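Sulfur oxygenase/reductase (Halothiobacillus neapolitanus, PDB 6QPA) probably catalyses the oxygen-dependent disproportionation of elemental sulfur at a mononuclear non-haem iron site, working as an assembly of 24 subunits. Local coordinates at residues D20-M25 / N72-F77; H54-R59 / K292-M297; T133-V138 / P150-S155. One frame throughout, in Å; residues are numbered along the deposited sequence.

Contact 1: residues D20-M25 / N72-F77; sequences DSYETM and NPMGMF
Tyr22, Met25, Met74 and Met76 form a helix-on-sheet interface of the kind found in dimeric alpha-beta barrel relatives, where a helix lies across an antiparallel sheet; this is a worked example of how such layers can be joined through sulfur-bearing side chains. Helix 19-27 supplies Tyr22 and Met25, three residues apart and so close to one turn along the helix, and strand 74-82 supplies Met74 and Met76. The two strand residues flank Gly75 and send their side chains to the helix side, whereas Phe77 lies on the other side, where it meets Phe299. The backbones stay well apart, with 10.1 Å between the CA atoms of Met25 and Met76, so side chains bridge the gap. The first pair is a Met-aromatic contact. The thioether of Met74 lies roughly perpendicular to the tyrosine side chain, and its SD lies 5.2 Å from the ring centroid of Tyr22, oblique to the ring at 51° from the normal. Met74 CG stands between the backbone N and the carbonyl carbon (chi1 62°), and a bend at chi3 turns the methyl to the phenol end, with Met74 CE 3.4 Å from Tyr22 OH. That hydroxyl is held in place by a hydrogen bond to Asn17 OD1, which satisfies the polar end of an otherwise apolar interface. Leu49 of strand 42-53 touches Tyr22, Met74 and Met76, so the neighbouring strand shares in this packing. Met76 also brings this packing within about 12 Å of the bound iron, measured from its side chain, without reaching the metal. In the second pair the two methionine side chains run antiparallel alongside one another, and the contact falls on Met25 SD and Met76 CG, 4.2 Å apart.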
# COMPACT_ATOMS: atom_id res chain seq x y z
N ASP A 20 -28.82 -20.53 8.68
CA ASP A 20 -30.24 -20.59 8.35
C ASP A 20 -30.97 -21.61 9.23
O ASP A 20 -32.11 -21.37 9.65
CB ASP A 20 -30.43 -20.95 6.88
CG ASP A 20 -29.71 -19.98 5.95
OD1 ASP A 20 -28.47 -20.08 5.82
OD2 ASP A 20 -30.40 -19.13 5.34
N SER A 21 -30.31 -22.73 9.53
CA SER A 21 -30.91 -23.78 10.35
C SER A 21 -31.11 -23.32 11.78
O SER A 21 -32.14 -23.62 12.40
CB SER A 21 -30.03 -25.03 10.33
OG SER A 21 -29.88 -25.52 9.01
N TYR A 22 -30.12 -22.62 12.34
CA TYR A 22 -30.26 -22.08 13.69
C TYR A 22 -31.37 -21.04 13.74
O TYR A 22 -32.11 -20.96 14.73
CB TYR A 22 -28.93 -21.48 14.18
CG TYR A 22 -27.83 -22.52 14.33
CD1 TYR A 22 -27.67 -23.22 15.52
CD2 TYR A 22 -26.97 -22.80 13.28
CE1 TYR A 22 -26.68 -24.17 15.67
CE2 TYR A 22 -25.97 -23.77 13.41
CZ TYR A 22 -25.83 -24.44 14.61
OH TYR A 22 -24.85 -25.40 14.75
N GLU A 23 -31.52 -20.26 12.68
CA GLU A 23 -32.59 -19.27 12.65
C GLU A 23 -33.96 -19.95 12.64
O GLU A 23 -34.83 -19.60 13.44
CB GLU A 23 -32.42 -18.33 11.45
CG GLU A 23 -33.42 -17.18 11.45
CD GLU A 23 -33.24 -16.26 12.65
OE1 GLU A 23 -32.11 -16.16 13.17
OE2 GLU A 23 -34.24 -15.64 13.08
N THR A 24 -34.16 -20.92 11.74
CA THR A 24 -35.47 -21.58 11.69
C THR A 24 -35.75 -22.41 12.94
O THR A 24 -36.93 -22.59 13.28
CB THR A 24 -35.61 -22.46 10.44
OG1 THR A 24 -34.94 -23.71 10.64
CG2 THR A 24 -35.06 -21.77 9.20
N MET A 25 -34.72 -22.89 13.64
CA MET A 25 -34.95 -23.65 14.87
C MET A 25 -35.54 -22.80 15.99
O MET A 25 -36.31 -23.32 16.81
CB MET A 25 -33.65 -24.30 15.34
CG MET A 25 -33.39 -25.66 14.76
SD MET A 25 -32.01 -26.45 15.59
CE MET A 25 -30.69 -25.28 15.31
N ASN A 72 -21.76 -31.91 9.72
CA ASN A 72 -22.82 -31.53 8.79
C ASN A 72 -23.24 -32.72 7.93
O ASN A 72 -22.48 -33.14 7.05
CB ASN A 72 -22.37 -30.40 7.86
CG ASN A 72 -23.48 -30.00 6.91
OD1 ASN A 72 -24.53 -29.52 7.35
ND2 ASN A 72 -23.29 -30.25 5.61
N PRO A 73 -24.45 -33.26 8.13
CA PRO A 73 -25.46 -32.76 9.06
C PRO A 73 -25.14 -33.03 10.53
O PRO A 73 -24.25 -33.80 10.87
CB PRO A 73 -26.71 -33.55 8.65
CG PRO A 73 -26.15 -34.88 8.23
CD PRO A 73 -24.85 -34.55 7.52
N MET A 74 -25.87 -32.36 11.40
CA MET A 74 -25.78 -32.56 12.83
C MET A 74 -27.09 -33.18 13.31
O MET A 74 -28.15 -32.89 12.77
CB MET A 74 -25.49 -31.24 13.54
CG MET A 74 -26.57 -30.20 13.34
SD MET A 74 -25.91 -28.53 13.62
CE MET A 74 -24.85 -28.81 15.03
N GLY A 75 -26.99 -34.06 14.30
CA GLY A 75 -28.19 -34.67 14.85
C GLY A 75 -29.03 -33.64 15.58
O GLY A 75 -28.52 -32.71 16.20
N MET A 76 -30.35 -33.80 15.48
CA MET A 76 -31.29 -32.98 16.25
C MET A 76 -32.36 -33.92 16.76
O MET A 76 -33.11 -34.49 15.96
CB MET A 76 -31.88 -31.86 15.40
CG MET A 76 -32.10 -30.59 16.20
SD MET A 76 -33.82 -30.46 16.64
CE MET A 76 -34.50 -30.00 15.03
N PHE A 77 -32.40 -34.12 18.07
CA PHE A 77 -33.34 -35.04 18.70
C PHE A 77 -34.31 -34.24 19.54
O PHE A 77 -33.88 -33.47 20.41
CB PHE A 77 -32.64 -36.05 19.62
CG PHE A 77 -31.89 -37.15 18.92
CD1 PHE A 77 -31.53 -37.04 17.59
CD2 PHE A 77 -31.56 -38.31 19.61
CE1 PHE A 77 -30.83 -38.05 16.95
CE2 PHE A 77 -30.88 -39.34 18.98
CZ PHE A 77 -30.51 -39.21 17.64

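Contact 2: residues H54-R59 / K292-M297; sequences HPMAGR and KGPYYM
His54 and Tyr296 face each other where strand 42-53 has just ended and strand 290-305 runs on, a case that illustrates how an antiparallel ladder can be prolonged by water. Among the polar interactions, the direct one is backbone to backbone: His54 N donates to Tyr296 O over 3.0 Å, nearly straight at 165°. The return bond of a hydrogen-bonded pair is replaced by water 1, which donates to His54 O at 2.7 Å and accepts from Tyr296 N at 2.8 Å. The loop residue and the strand are thus held apart on one side of the pair by a single water. A second set of bonds shapes the loop itself. His54 CG lies anti to the backbone N (chi1 -160°), which swings the imidazole back along its own chain, and Met56 N meets ND1 of His54 at 2.8 Å, only 3° out of the ring plane. Beyond it, Met56 to Arg59 make a type I' turn, with Arg59 N bonded to Met56 O. Apolar packing accompanies these bonds. The CB atoms of His54 and Tyr296 touch at 3.9 Å, and Leu269 of helix 262-269 packs on both side chains. Farther along, the Met56 side chain extends toward the strand, where SD sits 3.6 Å from Pro294 O, while its methyl CE comes 4.4 Å from Pro294 CG; a cis peptide bond precedes that proline. Neighbouring subunits add to the surroundings: Tyr295 OH bonds to Ile111 O of a second subunit, and Ala57 O accepts from Lys31 NZ of a third. Chemically, ND1 of His54 is spent as an acceptor and NE2 bonds to His266 O, which is consistent with a neutral imidazole carrying its proton on NE2.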
# COMPACT_ATOMS: atom_id res chain seq x y z
N HIS A 54 -18.37 -39.35 21.31
CA HIS A 54 -17.26 -39.90 22.07
C HIS A 54 -16.37 -40.71 21.14
O HIS A 54 -16.83 -41.71 20.59
CB HIS A 54 -17.73 -40.76 23.23
CG HIS A 54 -16.68 -40.94 24.29
ND1 HIS A 54 -15.47 -41.56 24.04
CD2 HIS A 54 -16.64 -40.54 25.58
CE1 HIS A 54 -14.74 -41.55 25.14
NE2 HIS A 54 -15.42 -40.93 26.09
N PRO A 55 -15.11 -40.32 20.92
CA PRO A 55 -14.23 -41.08 20.02
C PRO A 55 -13.82 -42.45 20.57
O PRO A 55 -13.26 -43.25 19.80
CB PRO A 55 -13.00 -40.17 19.87
CG PRO A 55 -13.41 -38.85 20.43
CD PRO A 55 -14.44 -39.13 21.47
N MET A 56 -14.07 -42.72 21.85
CA MET A 56 -13.82 -44.01 22.49
C MET A 56 -12.39 -44.50 22.24
O MET A 56 -12.16 -45.60 21.75
CB MET A 56 -14.86 -45.06 22.06
CG MET A 56 -16.15 -44.95 22.87
SD MET A 56 -17.47 -46.07 22.35
CE MET A 56 -16.69 -47.67 22.56
N ALA A 57 -11.44 -43.63 22.60
CA ALA A 57 -10.02 -43.96 22.58
C ALA A 57 -9.57 -44.36 21.18
O ALA A 57 -8.73 -45.25 21.00
CB ALA A 57 -9.71 -45.06 23.61
N GLY A 58 -10.13 -43.69 20.17
CA GLY A 58 -9.71 -43.86 18.79
C GLY A 58 -10.56 -44.79 17.95
O GLY A 58 -10.32 -44.90 16.74
N ARG A 59 -11.53 -45.48 18.56
CA ARG A 59 -12.46 -46.30 17.79
C ARG A 59 -13.22 -45.46 16.78
O ARG A 59 -13.48 -45.90 15.66
CB ARG A 59 -13.42 -47.02 18.75
CG ARG A 59 -14.61 -47.70 18.12
CD ARG A 59 -14.23 -48.90 17.30
NE ARG A 59 -15.43 -49.54 16.78
CZ ARG A 59 -16.02 -49.20 15.63
NH1 ARG A 59 -15.50 -48.24 14.88
NH2 ARG A 59 -17.13 -49.84 15.25
N LYS A 292 -24.64 -54.41 18.42
CA LYS A 292 -24.09 -53.20 17.85
C LYS A 292 -23.85 -52.18 18.96
O LYS A 292 -24.67 -52.04 19.87
CB LYS A 292 -25.04 -52.61 16.79
CG LYS A 292 -24.47 -51.41 16.03
CD LYS A 292 -25.41 -50.98 14.90
CE LYS A 292 -24.75 -49.92 14.01
NZ LYS A 292 -25.61 -49.62 12.86
N GLY A 293 -22.76 -51.44 18.85
CA GLY A 293 -22.48 -50.38 19.79
C GLY A 293 -21.48 -50.81 20.85
O GLY A 293 -20.84 -51.87 20.75
N PRO A 294 -21.32 -49.99 21.90
CA PRO A 294 -22.06 -48.73 22.06
C PRO A 294 -21.51 -47.59 21.20
O PRO A 294 -20.34 -47.60 20.85
CB PRO A 294 -21.87 -48.40 23.55
CG PRO A 294 -20.59 -49.07 23.92
CD PRO A 294 -20.42 -50.27 23.03
N TYR A 295 -22.37 -46.64 20.84
CA TYR A 295 -21.99 -45.43 20.14
C TYR A 295 -22.60 -44.25 20.88
O TYR A 295 -23.82 -44.21 21.08
CB TYR A 295 -22.45 -45.46 18.68
CG TYR A 295 -21.96 -44.28 17.84
CD1 TYR A 295 -20.65 -44.25 17.36
CD2 TYR A 295 -22.81 -43.23 17.50
CE1 TYR A 295 -20.20 -43.18 16.57
CE2 TYR A 295 -22.37 -42.17 16.72
CZ TYR A 295 -21.06 -42.15 16.27
OH TYR A 295 -20.65 -41.09 15.49
N TYR A 296 -21.77 -43.30 21.30
CA TYR A 296 -22.22 -42.20 22.14
C TYR A 296 -22.18 -40.90 21.35
O TYR A 296 -21.10 -40.48 20.91
CB TYR A 296 -21.34 -42.11 23.39
CG TYR A 296 -21.76 -43.12 24.45
CD1 TYR A 296 -22.79 -42.82 25.32
CD2 TYR A 296 -21.17 -44.36 24.55
CE1 TYR A 296 -23.20 -43.69 26.29
CE2 TYR A 296 -21.59 -45.27 25.52
CZ TYR A 296 -22.61 -44.92 26.38
OH TYR A 296 -23.08 -45.77 27.36
N MET A 297 -23.34 -40.27 21.17
CA MET A 297 -23.44 -38.93 20.60
C MET A 297 -23.58 -37.89 21.72
O MET A 297 -24.30 -38.12 22.70
CB MET A 297 -24.63 -38.82 19.64
CG MET A 297 -24.54 -39.77 18.45
SD MET A 297 -26.11 -39.91 17.57
CE MET A 297 -26.26 -38.24 16.91
O HOH W 1 -19.14 -43.17 20.36

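Contact 3: residues T133-V138 / P150-S155; sequences TDVPQV and PKVALS
Val135 and Val152 lie closest in backbone terms, with CA atoms 7.8 Å apart, and Val138 pairs with Pro150 at 8.6 Å; as the helix advances by one turn, the other segment is followed backward. A 3-10 segment at Thr133 and Asp134 leads into helix 135-144, whose first turn is tied by Val138 N to Asp134 O. The side chains meet through apolar contacts alone. Val135 CG2 sits 4.2 Å from Val152 CG1 and equally near Val152 CG2, so a single methyl meets both branches of its partner, the two side chains lying roughly perpendicular. One turn on, Val138 CG1, anti to the backbone N (chi1 166°), touches Pro150 at CD, 4.1 Å away, with CG of the same ring almost as near. Met130 of strand 129-130 packs on both helix valines. Next to this patch lie links between subunits: Asp134 OD1 forms a salt bridge with Lys151 NZ of a neighbouring subunit, and Lys151 of this chain pairs likewise with Asp134 of another subunit. Such packing of a helix against the segment leading into the next strand is characteristic of a beta-alpha-beta crossover, here connecting the short parallel strands 129-130 and 153-154.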
# COMPACT_ATOMS: atom_id res chain seq x y z
N THR A 133 -29.45 -20.01 40.79
CA THR A 133 -30.11 -19.25 41.84
C THR A 133 -31.20 -20.05 42.55
O THR A 133 -31.71 -19.59 43.58
CB THR A 133 -30.69 -17.93 41.28
OG1 THR A 133 -31.52 -18.20 40.16
CG2 THR A 133 -29.56 -16.99 40.86
N ASP A 134 -31.54 -21.24 42.04
CA ASP A 134 -32.44 -22.15 42.74
C ASP A 134 -31.73 -23.05 43.75
O ASP A 134 -32.39 -23.67 44.60
CB ASP A 134 -33.18 -23.06 41.75
CG ASP A 134 -33.99 -22.28 40.72
OD1 ASP A 134 -34.49 -21.20 41.07
OD2 ASP A 134 -34.12 -22.74 39.57
N VAL A 135 -30.41 -23.16 43.67
CA VAL A 135 -29.72 -24.23 44.40
C VAL A 135 -29.83 -24.04 45.92
O VAL A 135 -30.09 -25.03 46.63
CB VAL A 135 -28.28 -24.37 43.90
CG1 VAL A 135 -27.48 -25.32 44.80
CG2 VAL A 135 -28.32 -24.90 42.48
N PRO A 136 -29.64 -22.85 46.50
CA PRO A 136 -29.80 -22.76 47.97
C PRO A 136 -31.18 -23.18 48.44
O PRO A 136 -31.29 -23.87 49.46
CB PRO A 136 -29.49 -21.28 48.29
CG PRO A 136 -28.55 -20.87 47.17
CD PRO A 136 -29.11 -21.58 45.94
N GLN A 137 -32.24 -22.82 47.72
CA GLN A 137 -33.57 -23.23 48.16
C GLN A 137 -33.78 -24.74 48.02
O GLN A 137 -34.43 -25.38 48.87
CB GLN A 137 -34.64 -22.46 47.40
CG GLN A 137 -36.01 -23.02 47.62
CD GLN A 137 -37.09 -22.09 47.14
OE1 GLN A 137 -37.74 -22.35 46.14
NE2 GLN A 137 -37.32 -21.01 47.88
N VAL A 138 -33.27 -25.33 46.93
CA VAL A 138 -33.35 -26.78 46.78
C VAL A 138 -32.63 -27.47 47.93
O VAL A 138 -33.13 -28.44 48.52
CB VAL A 138 -32.79 -27.21 45.41
CG1 VAL A 138 -32.54 -28.74 45.37
CG2 VAL A 138 -33.74 -26.81 44.30
N PRO A 150 -30.18 -33.56 45.32
CA PRO A 150 -29.85 -34.15 44.02
C PRO A 150 -28.56 -33.58 43.44
O PRO A 150 -28.02 -32.56 43.90
CB PRO A 150 -31.06 -33.77 43.16
CG PRO A 150 -31.49 -32.45 43.74
CD PRO A 150 -31.29 -32.60 45.22
N LYS A 151 -28.06 -34.27 42.42
CA LYS A 151 -27.11 -33.66 41.50
C LYS A 151 -27.75 -32.44 40.83
O LYS A 151 -28.96 -32.41 40.56
CB LYS A 151 -26.67 -34.68 40.45
CG LYS A 151 -25.97 -35.94 41.01
CD LYS A 151 -24.75 -35.54 41.89
CE LYS A 151 -23.77 -36.71 42.14
NZ LYS A 151 -22.95 -36.92 40.90
N VAL A 152 -26.95 -31.42 40.55
CA VAL A 152 -27.48 -30.19 39.97
C VAL A 152 -27.53 -30.32 38.45
O VAL A 152 -26.49 -30.39 37.80
CB VAL A 152 -26.67 -28.95 40.38
CG1 VAL A 152 -27.22 -27.74 39.66
CG2 VAL A 152 -26.76 -28.75 41.89
N ALA A 153 -28.75 -30.35 37.90
CA ALA A 153 -28.99 -30.42 36.45
C ALA A 153 -29.41 -29.03 35.98
O ALA A 153 -30.57 -28.64 36.14
CB ALA A 153 -30.05 -31.47 36.10
N LEU A 154 -28.46 -28.27 35.43
CA LEU A 154 -28.71 -26.87 35.08
C LEU A 154 -29.53 -26.80 33.80
O LEU A 154 -29.13 -27.36 32.77
CB LEU A 154 -27.40 -26.10 34.93
CG LEU A 154 -26.63 -25.93 36.25
CD1 LEU A 154 -25.30 -25.24 35.99
CD2 LEU A 154 -27.43 -25.16 37.28
N SER A 155 -30.66 -26.10 33.87
CA SER A 155 -31.57 -25.93 32.73
C SER A 155 -30.84 -25.34 31.54
O SER A 155 -30.22 -24.28 31.66
CB SER A 155 -32.74 -25.04 33.14
OG SER A 155 -33.68 -24.92 32.09

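The three contacts join distant or neighbouring parts of one chain in different regions of the fold. Contacts 1 and 2 reach the same antiparallel sheet: their centres are 23 Å apart, yet their nearest atoms come within about 4 Å, and their segments alternate along the sequence. Contact 3 sits apart on the small parallel pair of strands, its centre 29 Å from that of contact 1 and 31 Å from that of contact 2, although its segments fall in sequence between the two segments of contact 2. Contact 1 approaches the iron site, with the side chain of Met76 about 11 Å from that of the ligand Glu116; contacts 2 and 3 lie away from it and, like contact 1, border neighbouring subunits.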